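PDB 3MYR: hydrogenase (NiFe) small subunit HydA from Allochromatium vinosum, which probably relays electrons through its three iron-sulfur clusters as the small subunit of a [NiFe] hydrogenase oxidising hydrogen with an acceptor. Local coordinates for residues V6-F11 against L69-G74. Residues are numbered along the deposited sequence; the frame is centred on the assembly and turned at random.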
# COMPACT_ATOMS: atom_id res chain seq x y z
N VAL A 6 6.97 -2.92 22.79
CA VAL A 6 7.47 -2.49 21.49
C VAL A 6 6.64 -1.32 20.94
O VAL A 6 5.41 -1.37 20.93
CB VAL A 6 7.49 -3.64 20.50
CG1 VAL A 6 7.91 -3.09 19.11
CG2 VAL A 6 8.46 -4.77 21.00
N ILE A 7 7.31 -0.21 20.62
CA ILE A 7 6.65 0.93 20.06
C ILE A 7 7.14 1.10 18.62
O ILE A 7 8.37 1.19 18.39
CB ILE A 7 6.98 2.19 20.82
CG1 ILE A 7 6.30 2.11 22.23
CG2 ILE A 7 6.30 3.44 20.08
CD1 ILE A 7 6.72 3.28 23.17
N TRP A 8 6.20 1.10 17.66
CA TRP A 8 6.50 1.17 16.25
C TRP A 8 6.21 2.60 15.78
O TRP A 8 5.04 3.04 15.82
CB TRP A 8 5.67 0.14 15.46
CG TRP A 8 6.14 0.04 14.04
CD1 TRP A 8 6.00 1.00 13.05
CD2 TRP A 8 6.83 -1.06 13.42
NE1 TRP A 8 6.48 0.52 11.85
CE2 TRP A 8 7.02 -0.72 12.06
CE3 TRP A 8 7.23 -2.35 13.87
CZ2 TRP A 8 7.60 -1.62 11.14
CZ3 TRP A 8 7.88 -3.17 12.98
CH2 TRP A 8 8.03 -2.81 11.62
N LEU A 9 7.25 3.35 15.39
CA LEU A 9 7.03 4.73 14.89
C LEU A 9 7.09 4.71 13.39
O LEU A 9 8.07 4.17 12.80
CB LEU A 9 8.12 5.68 15.41
CG LEU A 9 8.26 5.76 16.96
CD1 LEU A 9 9.44 6.64 17.39
CD2 LEU A 9 6.92 6.28 17.44
N SER A 10 6.10 5.31 12.74
CA SER A 10 6.06 5.35 11.26
C SER A 10 6.23 6.79 10.81
O SER A 10 5.40 7.63 11.15
CB SER A 10 4.68 4.82 10.78
OG SER A 10 4.55 3.49 11.21
N PHE A 11 7.29 7.12 10.08
CA PHE A 11 7.52 8.56 9.79
C PHE A 11 7.40 8.82 8.26
O PHE A 11 6.30 8.58 7.69
CB PHE A 11 8.90 8.93 10.38
CG PHE A 11 8.92 8.95 11.92
CD1 PHE A 11 7.87 9.53 12.64
CD2 PHE A 11 10.01 8.48 12.64
CE1 PHE A 11 7.92 9.70 14.04
CE2 PHE A 11 10.07 8.60 14.05
CZ PHE A 11 9.02 9.20 14.75
N LEU A 69 11.42 -1.45 23.40
CA LEU A 69 12.09 -1.37 22.13
C LEU A 69 11.34 -0.39 21.21
O LEU A 69 10.10 -0.42 21.16
CB LEU A 69 11.95 -2.76 21.54
CG LEU A 69 12.95 -3.39 20.59
CD1 LEU A 69 12.18 -4.06 19.49
CD2 LEU A 69 14.14 -2.55 20.06
N VAL A 70 12.06 0.46 20.48
CA VAL A 70 11.41 1.31 19.52
C VAL A 70 11.82 0.74 18.13
O VAL A 70 13.00 0.45 17.91
CB VAL A 70 11.86 2.80 19.67
CG1 VAL A 70 11.26 3.70 18.60
CG2 VAL A 70 11.42 3.30 21.03
N ILE A 71 10.85 0.51 17.25
CA ILE A 71 11.18 0.24 15.84
C ILE A 71 10.74 1.47 15.03
O ILE A 71 9.66 2.06 15.32
CB ILE A 71 10.45 -1.01 15.37
CG1 ILE A 71 10.91 -2.19 16.30
CG2 ILE A 71 10.75 -1.27 13.89
CD1 ILE A 71 10.26 -3.53 15.98
N VAL A 72 11.63 1.96 14.15
CA VAL A 72 11.28 3.17 13.36
C VAL A 72 11.30 2.75 11.89
O VAL A 72 12.28 2.13 11.42
CB VAL A 72 12.30 4.29 13.47
CG1 VAL A 72 11.91 5.48 12.58
CG2 VAL A 72 12.51 4.71 14.88
N ASP A 73 10.26 3.14 11.19
CA ASP A 73 10.05 2.91 9.78
C ASP A 73 10.07 4.33 9.14
O ASP A 73 9.29 5.19 9.56
CB ASP A 73 8.61 2.32 9.62
CG ASP A 73 8.42 1.74 8.30
OD1 ASP A 73 9.40 1.87 7.55
OD2 ASP A 73 7.34 1.23 7.95
N GLY A 74 10.84 4.56 8.05
CA GLY A 74 10.82 5.88 7.35
C GLY A 74 11.91 6.82 7.84
O GLY A 74 12.37 6.72 8.97
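Ile71 lies under the indole of Trp8, its CG2 sitting 3.7 Å from the centroid of the six-membered ring of Trp8 and 15° off the ring normal, a CH-pi contact over the face. With CG anti to the backbone N (chi1 -170°), the Trp8 ring is carried over Ile71 on the neighbouring strand, where CZ3 also meets Ile71 CD1 at 3.8 Å. Packing is equally close on the face of Leu9 and Val72: Leu9 CD1 touches Val70 CG1 at 3.7 Å, and Phe11 CD2 reaches Val72 CG1 at 3.6 Å. The looser end is near the start of the strands on the Trp8 face, with Val6 CG2 and Leu69 CB 4.1 Å apart, and even there every residue is buried, so the contact has no solvent side.

Five backbone hydrogen bonds, from Ile7 N to Leu69 O (2.8 Å) through Phe11 N to Asp73 O (2.8 Å), hold the strands parallel, their directions 19° apart. At the C-terminal end Asp73, its CB 3.6 Å from Trp8 NE1, borders the [4Fe-4S] cluster bound by Cys14, Cys17, Cys113 and Cys147. The pair is central to the parallel core of the mixed sheet in the flavodoxin-like N-terminal domain: strand 38-41 lies beside 5-10 and strand 106-110 beside 69-77, helix 16-23 packs on the Trp8 face, and helices 50-63 and 93-101 pack on the Leu9 face.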